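PDB 2YWD: pyridoxal 5'-phosphate synthase subunit PdxT from Thermus thermophilus, which is predicted to hydrolyse glutamine to glutamate and ammonia, the ammonia being channelled to the partner subunit PdxS for pyridoxal 5'-phosphate synthesis. Local coordinates for residues A9-F14 against S50-K55; R142-G147 against V159-G164; S169-E174 against P179-Y184; K29-K34 against E38-L43. All blocks are in the same frame, centred on the assembly; numbering follows the deposited sequence.

Contact 1. Residues A9-F14 against S50-K55; sequences ALQGDF and STTIGK
Q11 lies across T52 and I53 at about a right angle to each of them. Its CG stands anti to the backbone N (chi1 -178°) and meets the T52 methyl, Q11 CG to T52 CG2 measuring 3.8 Å. A bend at the next bond (chi2 -75°) then swings the amide over I53, where Q11 OE1 comes to 3.5 Å from I53 CG1 and 3.7 Å from I53 CD1. This oxygen is nevertheless not left to hydrocarbon, because the backbone N of E49 donates a hydrogen bond to it.

The joined parts both follow parallel strands of the central sheet in this flavodoxin-like class I amidotransferase fold: the loop after strand 5-8 packs on the start of helix 50-59. G48, E49 and S50 are predicted to bind L-glutamine, so the Q11 bond fixes backbone within that probable site.

T52 divides its branches: CG2 touches Q11, while OG1 bonds to the E49 carboxylate. I53 CD1 also reaches Q11 O at 3.8 Å. L10 CD1 approaches the helix backbone, 4.2 Å from I53 O, while the leucine also packs on L56 and A57 further along the helix.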
loop_
_atom_site.group_PDB
_atom_site.type_symbol
_atom_site.label_atom_id
_atom_site.label_comp_id
_atom_site.label_asym_id
_atom_site.label_seq_id
_atom_site.Cartn_x
_atom_site.Cartn_y
_atom_site.Cartn_z
ATOM N N ALA A 9 -10.096 6.888 0.776
ATOM C CA ALA A 9 -10.291 7.850 1.859
ATOM C C ALA A 9 -11.426 7.501 2.818
ATOM O O ALA A 9 -12.242 8.356 3.160
ATOM C CB ALA A 9 -10.523 9.238 1.270
ATOM N N LEU A 10 -11.472 6.251 3.254
ATOM C CA LEU A 10 -12.500 5.814 4.184
ATOM C C LEU A 10 -12.087 6.134 5.617
ATOM O O LEU A 10 -12.930 6.417 6.472
ATOM C CB LEU A 10 -12.731 4.311 4.037
ATOM C CG LEU A 10 -13.252 3.858 2.670
ATOM C CD1 LEU A 10 -13.384 2.347 2.654
ATOM C CD2 LEU A 10 -14.595 4.520 2.384
ATOM N N GLN A 11 -10.780 6.091 5.862
ATOM C CA GLN A 11 -10.210 6.355 7.181
ATOM C C GLN A 11 -8.707 6.486 7.028
ATOM O O GLN A 11 -8.126 5.980 6.069
ATOM C CB GLN A 11 -10.508 5.182 8.124
ATOM C CG GLN A 11 -10.021 5.323 9.577
ATOM C CD GLN A 11 -8.510 5.139 9.764
ATOM O OE1 GLN A 11 -7.890 4.263 9.156
ATOM N NE2 GLN A 11 -7.921 5.956 10.634
ATOM N N GLY A 12 -8.071 7.178 7.961
ATOM C CA GLY A 12 -6.628 7.264 7.894
ATOM C C GLY A 12 -5.974 8.440 7.215
ATOM O O GLY A 12 -6.593 9.465 6.935
ATOM N N ASP A 13 -4.697 8.247 6.917
ATOM C CA ASP A 13 -3.865 9.283 6.343
ATOM C C ASP A 13 -3.743 9.367 4.826
ATOM O O ASP A 13 -2.646 9.284 4.268
ATOM C CB ASP A 13 -2.495 9.183 7.010
ATOM C CG ASP A 13 -2.602 9.229 8.532
ATOM O OD1 ASP A 13 -3.325 10.112 9.039
ATOM O OD2 ASP A 13 -1.979 8.393 9.221
ATOM N N PHE A 14 -4.880 9.558 4.167
ATOM C CA PHE A 14 -4.913 9.687 2.716
ATOM C C PHE A 14 -4.423 11.082 2.328
ATOM O O PHE A 14 -3.905 11.285 1.236
ATOM C CB PHE A 14 -6.340 9.454 2.200
ATOM C CG PHE A 14 -7.386 10.285 2.898
ATOM C CD1 PHE A 14 -7.635 11.599 2.508
ATOM C CD2 PHE A 14 -8.110 9.755 3.962
ATOM C CE1 PHE A 14 -8.593 12.375 3.172
ATOM C CE2 PHE A 14 -9.067 10.518 4.631
ATOM C CZ PHE A 14 -9.308 11.829 4.235
ATOM N N SER A 50 -5.801 -0.370 9.976
ATOM C CA SER A 50 -6.149 -1.472 9.079
ATOM C C SER A 50 -7.470 -2.201 9.297
ATOM O O SER A 50 -8.109 -2.595 8.322
ATOM C CB SER A 50 -5.006 -2.501 9.016
ATOM O OG SER A 50 -4.868 -3.236 10.223
ATOM N N THR A 51 -7.896 -2.389 10.542
ATOM C CA THR A 51 -9.154 -3.104 10.760
ATOM C C THR A 51 -10.353 -2.259 10.328
ATOM O O THR A 51 -11.358 -2.787 9.841
ATOM C CB THR A 51 -9.345 -3.524 12.240
ATOM O OG1 THR A 51 -9.770 -2.397 13.015
ATOM C CG2 THR A 51 -8.044 -4.079 12.810
ATOM N N THR A 52 -10.239 -0.945 10.497
ATOM C CA THR A 52 -11.309 -0.028 10.122
ATOM C C THR A 52 -11.374 0.145 8.605
ATOM O O THR A 52 -12.451 0.072 8.012
ATOM C CB THR A 52 -11.118 1.338 10.807
ATOM O OG1 THR A 52 -11.215 1.165 12.227
ATOM C CG2 THR A 52 -12.174 2.333 10.348
ATOM N N ILE A 53 -10.226 0.373 7.976
ATOM C CA ILE A 53 -10.188 0.522 6.526
ATOM C C ILE A 53 -10.765 -0.751 5.906
ATOM O O ILE A 53 -11.559 -0.692 4.968
ATOM C CB ILE A 53 -8.744 0.743 6.025
ATOM C CG1 ILE A 53 -8.291 2.158 6.392
ATOM C CG2 ILE A 53 -8.665 0.535 4.511
ATOM C CD1 ILE A 53 -6.810 2.421 6.143
ATOM N N GLY A 54 -10.375 -1.899 6.449
ATOM C CA GLY A 54 -10.884 -3.159 5.934
ATOM C C GLY A 54 -12.389 -3.298 6.102
ATOM O O GLY A 54 -13.097 -3.659 5.157
ATOM N N LYS A 55 -12.886 -3.008 7.300
ATOM C CA LYS A 55 -14.320 -3.123 7.572
ATOM C C LYS A 55 -15.159 -2.247 6.646
ATOM O O LYS A 55 -16.112 -2.721 6.029
ATOM C CB LYS A 55 -14.622 -2.758 9.031
ATOM C CG LYS A 55 -16.071 -3.004 9.444
ATOM C CD LYS A 55 -16.315 -2.685 10.918
ATOM C CE LYS A 55 -16.357 -1.183 11.177
ATOM N NZ LYS A 55 -17.519 -0.534 10.497
#

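Contact 2. Residues R142-G147 against V159-G164; sequences RRLGEG and VLVRQG
L144, at the end of strand 140-144, is the residue that meets V161, and the two arginines before it turn elsewhere. A classic beta bulge sets R142 and R143 together opposite W106; R142 NE forms a salt bridge with E108, and the R143 guanidinium makes a cation-pi contact with W106. At L144 the side chain reaches across, and its CD1 meets V161 CG1 tip to tip at 3.8 Å. Chi1 of -57° and chi2 of 178° together carry L144 CD1 outward, and V161 CG1 lies anti to its own carbonyl carbon.

The CA atoms of L144 and V161 are 8.9 Å apart, too far for neighbouring strands of one sheet. The contact thus joins two sheets: strand 140-144 edges the small three-stranded one, whereas strand 157-163 belongs to the central seven-stranded sheet. L103 and A105 of the small sheet add to the apolar layer, L103 against V161 and A105 against L144.

G145 bonds through its backbone to E104. At G147 the carbonyl comes nearest, G147 O standing 4.2 Å from Q163 CG without a hydrogen bond. The Q163 amide is engaged beyond the segments, OE1 accepting from E104 N and NE2 donating to V102 O. Beside it R162 NE donates to G164 O at 2.8 Å and 158°, in the carbonyl plane, while R162 NH1 bonds to Y184 OH.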
loop_
_atom_site.group_PDB
_atom_site.type_symbol
_atom_site.label_atom_id
_atom_site.label_comp_id
_atom_site.label_asym_id
_atom_site.label_seq_id
_atom_site.Cartn_x
_atom_site.Cartn_y
_atom_site.Cartn_z
ATOM N N ARG A 142 6.131 -11.467 6.884
ATOM C CA ARG A 142 6.679 -12.726 7.385
ATOM C C ARG A 142 7.023 -13.746 6.301
ATOM O O ARG A 142 8.099 -14.355 6.335
ATOM C CB ARG A 142 5.719 -13.347 8.405
ATOM C CG ARG A 142 5.591 -12.549 9.707
ATOM C CD ARG A 142 6.925 -12.472 10.449
ATOM N NE ARG A 142 6.762 -11.943 11.803
ATOM C CZ ARG A 142 7.756 -11.766 12.667
ATOM N NH1 ARG A 142 9.004 -12.074 12.325
ATOM N NH2 ARG A 142 7.501 -11.286 13.879
ATOM N N ARG A 143 6.117 -13.946 5.351
ATOM C CA ARG A 143 6.368 -14.885 4.258
ATOM C C ARG A 143 5.844 -14.300 2.960
ATOM O O ARG A 143 4.871 -13.546 2.965
ATOM C CB ARG A 143 5.684 -16.229 4.511
ATOM C CG ARG A 143 6.044 -16.879 5.834
ATOM C CD ARG A 143 5.805 -18.380 5.794
ATOM N NE ARG A 143 4.471 -18.724 5.312
ATOM C CZ ARG A 143 4.034 -19.971 5.161
ATOM N NH1 ARG A 143 4.826 -20.994 5.460
ATOM N NH2 ARG A 143 2.807 -20.199 4.710
ATOM N N LEU A 144 6.490 -14.652 1.852
ATOM C CA LEU A 144 6.090 -14.159 0.539
ATOM C C LEU A 144 5.938 -15.306 -0.452
ATOM O O LEU A 144 6.734 -16.243 -0.451
ATOM C CB LEU A 144 7.132 -13.169 0.010
ATOM C CG LEU A 144 7.426 -11.950 0.889
ATOM C CD1 LEU A 144 8.519 -11.106 0.247
ATOM C CD2 LEU A 144 6.156 -11.130 1.076
ATOM N N GLY A 145 4.914 -15.226 -1.296
ATOM C CA GLY A 145 4.692 -16.260 -2.290
ATOM C C GLY A 145 5.775 -16.221 -3.353
ATOM O O GLY A 145 6.508 -15.236 -3.465
ATOM N N GLU A 146 5.873 -17.287 -4.141
ATOM C CA GLU A 146 6.885 -17.385 -5.189
ATOM C C GLU A 146 6.792 -16.297 -6.261
ATOM O O GLU A 146 7.808 -15.882 -6.820
ATOM C CB GLU A 146 6.811 -18.771 -5.843
ATOM C CG GLU A 146 7.877 -19.025 -6.893
ATOM C CD GLU A 146 7.894 -20.468 -7.365
ATOM O OE1 GLU A 146 8.187 -21.361 -6.538
ATOM O OE2 GLU A 146 7.610 -20.709 -8.560
ATOM N N GLY A 147 5.581 -15.834 -6.549
ATOM C CA GLY A 147 5.420 -14.804 -7.563
ATOM C C GLY A 147 5.592 -13.379 -7.062
ATOM O O GLY A 147 5.241 -12.424 -7.762
ATOM N N VAL A 159 10.761 -5.048 2.803
ATOM C CA VAL A 159 9.933 -3.927 3.251
ATOM C C VAL A 159 9.161 -3.283 2.100
ATOM O O VAL A 159 8.262 -2.477 2.325
ATOM C CB VAL A 159 10.767 -2.846 3.979
ATOM C CG1 VAL A 159 11.349 -3.434 5.263
ATOM C CG2 VAL A 159 11.869 -2.325 3.075
ATOM N N LEU A 160 9.530 -3.629 0.871
ATOM C CA LEU A 160 8.837 -3.132 -0.322
ATOM C C LEU A 160 8.738 -4.330 -1.255
ATOM O O LEU A 160 9.757 -4.884 -1.667
ATOM C CB LEU A 160 9.612 -2.005 -1.012
ATOM C CG LEU A 160 8.930 -1.471 -2.287
ATOM C CD1 LEU A 160 7.584 -0.847 -1.917
ATOM C CD2 LEU A 160 9.812 -0.434 -2.976
ATOM N N VAL A 161 7.514 -4.741 -1.573
ATOM C CA VAL A 161 7.322 -5.896 -2.435
ATOM C C VAL A 161 6.348 -5.607 -3.564
ATOM O O VAL A 161 5.496 -4.727 -3.455
ATOM C CB VAL A 161 6.803 -7.107 -1.635
ATOM C CG1 VAL A 161 7.770 -7.442 -0.508
ATOM C CG2 VAL A 161 5.418 -6.809 -1.077
ATOM N N ARG A 162 6.479 -6.363 -4.646
ATOM C CA ARG A 162 5.619 -6.185 -5.806
ATOM C C ARG A 162 5.142 -7.513 -6.383
ATOM O O ARG A 162 5.892 -8.485 -6.449
ATOM C CB ARG A 162 6.360 -5.394 -6.890
ATOM C CG ARG A 162 5.603 -5.284 -8.208
ATOM C CD ARG A 162 6.360 -4.454 -9.239
ATOM N NE ARG A 162 5.659 -4.432 -10.522
ATOM C CZ ARG A 162 6.046 -3.738 -11.590
ATOM N NH1 ARG A 162 7.141 -2.989 -11.550
ATOM N NH2 ARG A 162 5.335 -3.798 -12.709
ATOM N N GLN A 163 3.877 -7.537 -6.782
ATOM C CA GLN A 163 3.268 -8.706 -7.391
ATOM C C GLN A 163 2.432 -8.165 -8.537
ATOM O O GLN A 163 1.292 -7.746 -8.338
ATOM C CB GLN A 163 2.371 -9.431 -6.390
ATOM C CG GLN A 163 1.579 -10.575 -6.992
ATOM C CD GLN A 163 0.602 -11.179 -6.005
ATOM O OE1 GLN A 163 0.997 -11.832 -5.038
ATOM N NE2 GLN A 163 -0.686 -10.955 -6.239
ATOM N N GLY A 164 3.010 -8.157 -9.735
ATOM C CA GLY A 164 2.290 -7.639 -10.884
ATOM C C GLY A 164 2.050 -6.151 -10.713
ATOM O O GLY A 164 2.998 -5.381 -10.549
#

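Contact 3. Residues S169-E174 against P179-Y184; sequences SSFHPE and PRLHRY
F171 meets L181 from the opposite direction, its CE1 lying 3.6 Å from L181 CD2. This loop, between strand 166-169 and helix 180-189, holds the His and Glu of the predicted Cys-His-Glu catalytic triad of class I glutamine amidotransferases, with C81 as the probable nucleophile. H172 ND1 donates to E174 OE2 at 2.7 Å with an N-H...O angle of 155°; the oxygen is met on its syn side, and the bond lies close to the imidazole plane. With chi1 78° and a fold at chi2 (-78°), the E174 chain reaches back to H172.

Packing behind this pair is mainly apolar. P173, the residue between them in sequence, sets its CB 3.8 Å from L181 CD2, so one leucine methyl serves both F171 and the proline. P173 CG meets the H182 imidazole as well, 3.9 Å from H182 CE1, with the two side chains at about a right angle. L181 CG is anti to the backbone N, which carries CD2 from the helix to the loop. The helix therefore packs on the residue before H172 and on the proline between the pair, and also touches E174 itself: E174 N sits at the edge of the H182 ring, near its plane, 3.9 Å from H182 CE1. The polar end of H182 is taken by H17 of helix 14-22, NE2 to ND1, and H17 also touches E174, tying it to a second helix.

The loop also holds itself: S169 CB lies 3.8 Å above the F171 ring plane, off centre, and S169 OG donates to F171 O at 2.9 Å.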
loop_
_atom_site.group_PDB
_atom_site.type_symbol
_atom_site.label_atom_id
_atom_site.label_comp_id
_atom_site.label_asym_id
_atom_site.label_seq_id
_atom_site.Cartn_x
_atom_site.Cartn_y
_atom_site.Cartn_z
ATOM N N SER A 169 4.279 -1.529 0.789
ATOM C CA SER A 169 5.414 -1.140 1.624
ATOM C C SER A 169 5.016 -1.122 3.096
ATOM O O SER A 169 3.865 -0.849 3.433
ATOM C CB SER A 169 5.929 0.250 1.225
ATOM O OG SER A 169 4.958 1.253 1.474
ATOM N N SER A 170 5.965 -1.418 3.977
ATOM C CA SER A 170 5.666 -1.389 5.402
ATOM C C SER A 170 6.015 -0.001 5.941
ATOM O O SER A 170 5.709 0.323 7.094
ATOM C CB SER A 170 6.456 -2.469 6.146
ATOM O OG SER A 170 7.827 -2.430 5.804
ATOM N N PHE A 171 6.644 0.813 5.089
ATOM C CA PHE A 171 7.032 2.178 5.444
ATOM C C PHE A 171 6.162 3.218 4.729
ATOM O O PHE A 171 5.378 2.881 3.843
ATOM C CB PHE A 171 8.513 2.415 5.125
ATOM C CG PHE A 171 8.875 2.181 3.687
ATOM C CD1 PHE A 171 8.818 3.218 2.763
ATOM C CD2 PHE A 171 9.282 0.919 3.257
ATOM C CE1 PHE A 171 9.160 3.006 1.431
ATOM C CE2 PHE A 171 9.630 0.693 1.926
ATOM C CZ PHE A 171 9.569 1.740 1.010
ATOM N N HIS A 172 6.320 4.483 5.114
ATOM C CA HIS A 172 5.520 5.578 4.568
ATOM C C HIS A 172 6.254 6.512 3.609
ATOM O O HIS A 172 6.839 7.512 4.032
ATOM C CB HIS A 172 4.968 6.421 5.720
ATOM C CG HIS A 172 4.072 5.669 6.652
ATOM N ND1 HIS A 172 2.707 5.598 6.475
ATOM C CD2 HIS A 172 4.344 4.964 7.775
ATOM C CE1 HIS A 172 2.176 4.884 7.453
ATOM N NE2 HIS A 172 3.148 4.488 8.256
ATOM N N PRO A 173 6.220 6.214 2.304
ATOM C CA PRO A 173 6.914 7.102 1.367
ATOM C C PRO A 173 6.275 8.489 1.344
ATOM O O PRO A 173 6.937 9.482 1.033
ATOM C CB PRO A 173 6.769 6.377 0.032
ATOM C CG PRO A 173 5.455 5.663 0.181
ATOM C CD PRO A 173 5.549 5.113 1.592
ATOM N N GLU A 174 4.989 8.550 1.684
ATOM C CA GLU A 174 4.255 9.813 1.694
ATOM C C GLU A 174 4.657 10.695 2.872
ATOM O O GLU A 174 4.230 11.849 2.964
ATOM C CB GLU A 174 2.739 9.566 1.732
ATOM C CG GLU A 174 2.185 9.180 3.105
ATOM C CD GLU A 174 2.438 7.733 3.489
ATOM O OE1 GLU A 174 3.204 7.037 2.784
ATOM O OE2 GLU A 174 1.863 7.289 4.508
ATOM N N PRO A 179 9.032 12.027 -4.171
ATOM C CA PRO A 179 7.929 11.402 -4.906
ATOM C C PRO A 179 8.328 10.268 -5.847
ATOM O O PRO A 179 7.486 9.740 -6.569
ATOM C CB PRO A 179 7.342 12.581 -5.669
ATOM C CG PRO A 179 8.587 13.292 -6.108
ATOM C CD PRO A 179 9.482 13.253 -4.861
ATOM N N ARG A 180 9.600 9.885 -5.833
ATOM C CA ARG A 180 10.076 8.834 -6.726
ATOM C C ARG A 180 9.422 7.463 -6.586
ATOM O O ARG A 180 9.291 6.743 -7.576
ATOM C CB ARG A 180 11.592 8.698 -6.610
ATOM C CG ARG A 180 12.353 9.868 -7.226
ATOM C CD ARG A 180 13.840 9.629 -7.105
ATOM N NE ARG A 180 14.210 9.483 -5.705
ATOM C CZ ARG A 180 15.187 8.700 -5.269
ATOM N NH1 ARG A 180 15.902 7.980 -6.127
ATOM N NH2 ARG A 180 15.447 8.637 -3.970
ATOM N N LEU A 181 9.027 7.081 -5.375
ATOM C CA LEU A 181 8.376 5.788 -5.215
ATOM C C LEU A 181 6.950 5.892 -5.757
ATOM O O LEU A 181 6.422 4.934 -6.327
ATOM C CB LEU A 181 8.379 5.348 -3.743
ATOM C CG LEU A 181 7.870 3.926 -3.462
ATOM C CD1 LEU A 181 8.462 2.931 -4.469
ATOM C CD2 LEU A 181 8.243 3.530 -2.026
ATOM N N HIS A 182 6.326 7.056 -5.595
ATOM C CA HIS A 182 4.977 7.251 -6.119
ATOM C C HIS A 182 5.020 7.229 -7.645
ATOM O O HIS A 182 4.148 6.646 -8.292
ATOM C CB HIS A 182 4.385 8.582 -5.641
ATOM C CG HIS A 182 3.865 8.544 -4.237
ATOM N ND1 HIS A 182 4.692 8.533 -3.134
ATOM C CD2 HIS A 182 2.599 8.504 -3.759
ATOM C CE1 HIS A 182 3.958 8.489 -2.037
ATOM N NE2 HIS A 182 2.685 8.471 -2.388
ATOM N N ARG A 183 6.036 7.865 -8.223
ATOM C CA ARG A 183 6.170 7.887 -9.681
ATOM C C ARG A 183 6.405 6.466 -10.193
ATOM O O ARG A 183 5.861 6.066 -11.224
ATOM C CB ARG A 183 7.325 8.808 -10.105
ATOM C CG ARG A 183 7.638 8.773 -11.609
ATOM C CD ARG A 183 6.426 9.159 -12.453
ATOM N NE ARG A 183 6.149 10.592 -12.419
ATOM C CZ ARG A 183 5.047 11.152 -12.911
ATOM N NH1 ARG A 183 4.110 10.397 -13.470
ATOM N NH2 ARG A 183 4.890 12.468 -12.866
ATOM N N TYR A 184 7.219 5.702 -9.466
ATOM C CA TYR A 184 7.503 4.315 -9.834
ATOM C C TYR A 184 6.170 3.570 -9.942
ATOM O O TYR A 184 5.943 2.799 -10.881
ATOM C CB TYR A 184 8.381 3.662 -8.762
ATOM C CG TYR A 184 8.599 2.176 -8.948
ATOM C CD1 TYR A 184 9.522 1.694 -9.877
ATOM C CD2 TYR A 184 7.865 1.251 -8.208
ATOM C CE1 TYR A 184 9.708 0.320 -10.063
ATOM C CE2 TYR A 184 8.040 -0.117 -8.388
ATOM C CZ TYR A 184 8.963 -0.577 -9.315
ATOM O OH TYR A 184 9.136 -1.933 -9.494
#

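Contact 4. Residues K29-K34 against E38-L43; sequences KEVRKK and EGLKAL
E30 OE1 is gripped by both terminal nitrogens of R32 in a salt bridge that spans V31. R32 NH2 meets it nearly along the C-O axis; the separation from R32 NH2 to E30 OE1, 2.5 Å, is very short and its exact value doubtful. R32 NH1 adds a weak bond to the same oxygen with an N-H...O angle of only 128°. The backbone N of R32 has its own partner, bonding to H36 ND1.

V31, between the two charges, sends its side chain the other way and makes the apolar contact. Its CG2 lies anti to the carbonyl carbon and touches two leucines: V31 CG2 is 3.8 Å from L40 CD1 and equally 3.8 Å from L43 CD1. L40 and V31 run alongside each other, pointing opposite ways, whereas L43, with CG anti to its backbone N (chi1 175°), comes in at a slant. The CA atoms of V31 and L43 are 8.6 Å apart. At the turn end, K34 O and E38 N stay 4.3 Å apart, without a hydrogen bond.

That strand spacing reflects the middle strand: 5-8 runs between 29-31 and 42-45, and V31 bonds by its backbone to V7 of that strand and to A9 just after it. The order 29-31, 5-8, 42-45, all parallel, with 29-31 outermost, is the edge of the flavodoxin-like α/β sheet of class I glutamine amidotransferases.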
loop_
_atom_site.group_PDB
_atom_site.type_symbol
_atom_site.label_atom_id
_atom_site.label_comp_id
_atom_site.label_asym_id
_atom_site.label_seq_id
_atom_site.Cartn_x
_atom_site.Cartn_y
_atom_site.Cartn_z
ATOM N N LYS A 29 -7.926 11.693 -6.544
ATOM C CA LYS A 29 -9.351 11.582 -6.287
ATOM C C LYS A 29 -9.549 10.828 -4.975
ATOM O O LYS A 29 -8.976 9.759 -4.772
ATOM C CB LYS A 29 -10.032 10.828 -7.438
ATOM C CG LYS A 29 -11.447 10.339 -7.140
ATOM C CD LYS A 29 -12.366 11.467 -6.703
ATOM C CE LYS A 29 -13.738 10.931 -6.300
ATOM N NZ LYS A 29 -14.655 12.016 -5.834
ATOM N N GLU A 30 -10.341 11.398 -4.076
ATOM C CA GLU A 30 -10.612 10.740 -2.806
ATOM C C GLU A 30 -11.694 9.693 -3.034
ATOM O O GLU A 30 -12.807 10.014 -3.442
ATOM C CB GLU A 30 -11.057 11.764 -1.754
ATOM C CG GLU A 30 -9.905 12.582 -1.192
ATOM C CD GLU A 30 -10.349 13.628 -0.189
ATOM O OE1 GLU A 30 -11.351 13.396 0.516
ATOM O OE2 GLU A 30 -9.682 14.677 -0.093
ATOM N N VAL A 31 -11.350 8.433 -2.790
ATOM C CA VAL A 31 -12.288 7.336 -2.985
ATOM C C VAL A 31 -13.017 7.005 -1.684
ATOM O O VAL A 31 -12.399 6.592 -0.702
ATOM C CB VAL A 31 -11.551 6.078 -3.510
ATOM C CG1 VAL A 31 -12.529 4.929 -3.708
ATOM C CG2 VAL A 31 -10.853 6.403 -4.824
ATOM N N ARG A 32 -14.330 7.211 -1.680
ATOM C CA ARG A 32 -15.152 6.923 -0.509
ATOM C C ARG A 32 -16.333 6.028 -0.865
ATOM O O ARG A 32 -17.005 5.504 0.018
ATOM C CB ARG A 32 -15.682 8.212 0.117
ATOM C CG ARG A 32 -14.630 9.063 0.794
ATOM C CD ARG A 32 -15.282 10.072 1.726
ATOM N NE ARG A 32 -14.284 10.892 2.402
ATOM C CZ ARG A 32 -13.551 11.819 1.795
ATOM N NH1 ARG A 32 -13.711 12.044 0.496
ATOM N NH2 ARG A 32 -12.656 12.516 2.486
ATOM N N LYS A 33 -16.582 5.867 -2.160
ATOM C CA LYS A 33 -17.679 5.034 -2.640
ATOM C C LYS A 33 -17.175 4.152 -3.774
ATOM O O LYS A 33 -16.209 4.505 -4.456
ATOM C CB LYS A 33 -18.828 5.913 -3.141
ATOM C CG LYS A 33 -19.446 6.800 -2.075
ATOM C CD LYS A 33 -20.489 7.726 -2.686
ATOM C CE LYS A 33 -21.151 8.601 -1.630
ATOM N NZ LYS A 33 -22.130 9.553 -2.235
ATOM N N LYS A 34 -17.825 3.010 -3.986
ATOM C CA LYS A 34 -17.395 2.105 -5.042
ATOM C C LYS A 34 -17.424 2.785 -6.407
ATOM O O LYS A 34 -16.586 2.499 -7.261
ATOM C CB LYS A 34 -18.262 0.840 -5.061
ATOM C CG LYS A 34 -19.739 1.062 -5.340
ATOM C CD LYS A 34 -20.502 -0.258 -5.244
ATOM C CE LYS A 34 -21.982 -0.094 -5.582
ATOM N NZ LYS A 34 -22.688 0.830 -4.649
ATOM N N GLU A 38 -14.468 4.072 -10.710
ATOM C CA GLU A 38 -14.631 4.177 -12.153
ATOM C C GLU A 38 -13.685 5.205 -12.756
ATOM O O GLU A 38 -13.596 6.339 -12.282
ATOM C CB GLU A 38 -16.078 4.541 -12.486
ATOM C CG GLU A 38 -16.382 4.583 -13.968
ATOM C CD GLU A 38 -17.844 4.875 -14.244
ATOM O OE1 GLU A 38 -18.321 5.962 -13.850
ATOM O OE2 GLU A 38 -18.515 4.014 -14.851
ATOM N N GLY A 39 -12.978 4.800 -13.805
ATOM C CA GLY A 39 -12.051 5.700 -14.467
ATOM C C GLY A 39 -10.641 5.714 -13.903
ATOM O O GLY A 39 -9.753 6.344 -14.476
ATOM N N LEU A 40 -10.419 5.024 -12.786
ATOM C CA LEU A 40 -9.091 5.000 -12.183
ATOM C C LEU A 40 -8.166 3.956 -12.796
ATOM O O LEU A 40 -8.604 2.879 -13.202
ATOM C CB LEU A 40 -9.184 4.733 -10.674
ATOM C CG LEU A 40 -9.839 5.767 -9.756
ATOM C CD1 LEU A 40 -9.803 5.238 -8.326
ATOM C CD2 LEU A 40 -9.107 7.109 -9.852
ATOM N N LYS A 41 -6.883 4.291 -12.870
ATOM C CA LYS A 41 -5.871 3.372 -13.377
ATOM C C LYS A 41 -5.033 2.924 -12.184
ATOM O O LYS A 41 -4.387 1.879 -12.218
ATOM C CB LYS A 41 -4.952 4.058 -14.388
ATOM C CG LYS A 41 -5.608 4.430 -15.704
ATOM C CD LYS A 41 -4.604 5.111 -16.622
ATOM C CE LYS A 41 -5.242 5.515 -17.945
ATOM N NZ LYS A 41 -4.259 6.185 -18.845
ATOM N N ALA A 42 -5.050 3.731 -11.125
ATOM C CA ALA A 42 -4.275 3.433 -9.926
ATOM C C ALA A 42 -5.003 3.851 -8.658
ATOM O O ALA A 42 -5.685 4.876 -8.627
ATOM C CB ALA A 42 -2.921 4.136 -9.996
ATOM N N LEU A 43 -4.844 3.049 -7.611
ATOM C CA LEU A 43 -5.462 3.329 -6.325
ATOM C C LEU A 43 -4.455 3.102 -5.203
ATOM O O LEU A 43 -3.819 2.054 -5.135
ATOM C CB LEU A 43 -6.672 2.417 -6.096
ATOM C CG LEU A 43 -7.332 2.534 -4.718
ATOM C CD1 LEU A 43 -8.003 3.893 -4.586
ATOM C CD2 LEU A 43 -8.362 1.419 -4.541
#

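How the contacts relate
Contact 3 is fully buried, contact 4 is largely so, contact 1 is partly buried and contact 2 lies at the surface. Contacts 2 and 4 reach the central sheet from opposite sides of the chain's centre, about 24 Å apart between centres, and both rest on aliphatic methyl contacts away from the predicted sites. Contacts 1 and 3 instead carry residues of those sites, and each combines hydrocarbon packing with polar clasps. Neighbouring pairs are stitched by backbone: A9 of contact 1 bonds to V31 of contact 4, and V159 of contact 2 bonds to S170 of contact 3. Contacts 1 and 3 approach to about 5 Å between nearest atoms without touching.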